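Local coordinates for protein acetyl-CoA acetyltransferase (Elizabethkingia anophelis NUHP1, PDB 6BN2) that probably catalyses the thiolase condensation of two acetyl-CoA molecules to acetoacetyl-CoA and its reversal, through an acyl-enzyme intermediate, at residues Q57-G62 / T87-V92. Sequence-based numbering, arbitrary orientation.
Sequences QDVYMG and TPTTAV
Segments 57-62 and 87-92 run parallel over most of their length, their short strands 22° apart in direction, joined where Thr90 N donates to Val59 O (2.9 Å), Met61 N to Thr90 O (3.0 Å) and Val92 N to Met61 O. The first two donors sit almost in line with the carbonyl they address; Val92 N instead approaches Met61 O 40° off the plane of its carbonyl. On one face Thr89 CG2 lies 3.8 Å from Val59 CB, while Val59 CG2 reaches Thr87 CG2. Val59 and Thr89 also pack on helix 73-80, which links the two strands in a right-handed beta-alpha-beta crossover of the thiolase N-terminal half. On the opposite face Tyr60 and Thr90 run alongside each other in the same direction, with Tyr60 CD2 4.1 Å from Thr90 CB. Thr90 OG1 lies beside its own backbone N (chi1 -66°), where it bonds a water that donates to Asp58 OD1 at 2.6 Å. Asp58 OD1 also accepts the N-H of Val59 on its anti side and lies 3.1 Å from Pro88 O, to which the same N-H gives a weak, bent bond. Asp58 OD2 forms a salt bridge to Lys101 of the second subunit, and Ala91 pairs antiparallel with a strand of that subunit, continuing the sheet. With water and N-H on OD1 and lysine on OD2, the buried carboxylate probably stays ionised despite the facing carbonyl, tying this strand pair to the interface with the second subunit.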
loop_
_atom_site.group_PDB
_atom_site.type_symbol
_atom_site.label_atom_id
_atom_site.label_comp_id
_atom_site.label_asym_id
_atom_site.label_seq_id
_atom_site.Cartn_x
_atom_site.Cartn_y
_atom_site.Cartn_z
ATOM N N GLN A 57 7.863 -15.806 2.973
ATOM C CA GLN A 57 7.077 -15.975 1.745
ATOM C C GLN A 57 6.467 -14.685 1.218
ATOM O O GLN A 57 5.952 -14.674 0.085
ATOM C CB GLN A 57 5.966 -17.002 1.971
ATOM C CG GLN A 57 6.532 -18.409 2.152
ATOM C CD GLN A 57 5.460 -19.390 2.581
ATOM O OE1 GLN A 57 5.251 -19.617 3.774
ATOM N NE2 GLN A 57 4.753 -19.959 1.604
ATOM N N ASP A 58 6.509 -13.608 1.997
ATOM C CA ASP A 58 5.963 -12.319 1.588
ATOM C C ASP A 58 6.496 -11.295 2.576
ATOM O O ASP A 58 6.952 -11.639 3.672
ATOM C CB ASP A 58 4.422 -12.325 1.571
ATOM C CG ASP A 58 3.829 -11.429 0.474
ATOM O OD1 ASP A 58 4.478 -10.438 0.065
ATOM O OD2 ASP A 58 2.683 -11.711 0.050
ATOM N N VAL A 59 6.448 -10.038 2.163
ATOM C CA VAL A 59 6.897 -8.905 2.969
ATOM C C VAL A 59 5.875 -7.802 2.759
ATOM O O VAL A 59 5.681 -7.363 1.618
ATOM C CB VAL A 59 8.283 -8.396 2.543
ATOM C CG1 VAL A 59 8.674 -7.145 3.365
ATOM C CG2 VAL A 59 9.371 -9.486 2.678
ATOM N N TYR A 60 5.252 -7.333 3.842
ATOM C CA TYR A 60 4.344 -6.184 3.795
ATOM C C TYR A 60 4.961 -5.071 4.622
ATOM O O TYR A 60 5.205 -5.263 5.817
ATOM C CB TYR A 60 2.968 -6.496 4.378
ATOM C CG TYR A 60 2.132 -7.533 3.653
ATOM C CD1 TYR A 60 1.003 -8.060 4.267
ATOM C CD2 TYR A 60 2.470 -7.993 2.377
ATOM C CE1 TYR A 60 0.218 -9.002 3.643
ATOM C CE2 TYR A 60 1.688 -8.952 1.744
ATOM C CZ TYR A 60 0.561 -9.448 2.375
ATOM O OH TYR A 60 -0.253 -10.386 1.749
ATOM N N MET A 61 5.213 -3.915 4.008
ATOM C CA MET A 61 5.783 -2.789 4.747
ATOM C C MET A 61 4.892 -1.564 4.628
ATOM O O MET A 61 4.611 -1.100 3.513
ATOM C CB MET A 61 7.196 -2.452 4.253
ATOM C CG MET A 61 8.219 -3.546 4.572
ATOM S SD MET A 61 8.491 -3.818 6.363
ATOM C CE MET A 61 9.714 -2.525 6.693
ATOM N N GLY A 62 4.497 -1.017 5.777
ATOM C CA GLY A 62 3.827 0.280 5.784
ATOM C C GLY A 62 4.785 1.389 5.373
ATOM O O GLY A 62 5.970 1.366 5.698
ATOM N N THR A 87 11.446 -13.441 -3.137
ATOM C CA THR A 87 10.506 -12.996 -2.108
ATOM C C THR A 87 9.536 -11.950 -2.649
ATOM O O THR A 87 9.967 -10.831 -2.971
ATOM C CB THR A 87 11.257 -12.394 -0.925
ATOM O OG1 THR A 87 12.352 -13.248 -0.567
ATOM C CG2 THR A 87 10.320 -12.236 0.281
ATOM N N PRO A 88 8.231 -12.229 -2.693
ATOM C CA PRO A 88 7.257 -11.166 -3.022
ATOM C C PRO A 88 7.233 -10.067 -1.967
ATOM O O PRO A 88 7.474 -10.313 -0.781
ATOM C CB PRO A 88 5.916 -11.911 -3.051
ATOM C CG PRO A 88 6.311 -13.355 -3.360
ATOM C CD PRO A 88 7.584 -13.543 -2.554
ATOM N N THR A 89 6.894 -8.843 -2.397
ATOM C CA THR A 89 6.858 -7.706 -1.468
ATOM C C THR A 89 5.765 -6.716 -1.867
ATOM O O THR A 89 5.512 -6.510 -3.058
ATOM C CB THR A 89 8.201 -6.939 -1.437
ATOM O OG1 THR A 89 8.445 -6.370 -2.728
ATOM C CG2 THR A 89 9.382 -7.852 -1.098
ATOM N N THR A 90 5.173 -6.049 -0.866
ATOM C CA THR A 90 4.119 -5.050 -1.089
ATOM C C THR A 90 4.234 -3.927 -0.054
ATOM O O THR A 90 4.494 -4.188 1.119
ATOM C CB THR A 90 2.717 -5.702 -0.995
ATOM O OG1 THR A 90 2.541 -6.623 -2.082
ATOM C CG2 THR A 90 1.577 -4.653 -1.052
ATOM N N ALA A 91 4.012 -2.686 -0.481
ATOM C CA ALA A 91 3.972 -1.549 0.439
ATOM C C ALA A 91 2.525 -1.145 0.696
ATOM O O ALA A 91 1.706 -1.117 -0.228
ATOM C CB ALA A 91 4.762 -0.352 -0.114
ATOM N N VAL A 92 2.204 -0.833 1.954
ATOM C CA VAL A 92 0.819 -0.532 2.320
ATOM C C VAL A 92 0.731 0.857 2.942
ATOM O O VAL A 92 1.651 1.317 3.635
ATOM C CB VAL A 92 0.219 -1.631 3.233
ATOM C CG1 VAL A 92 1.144 -2.835 3.328
ATOM C CG2 VAL A 92 -0.173 -1.121 4.584
HETATM O O HOH W 1 3.653 -9.184 -2.086
#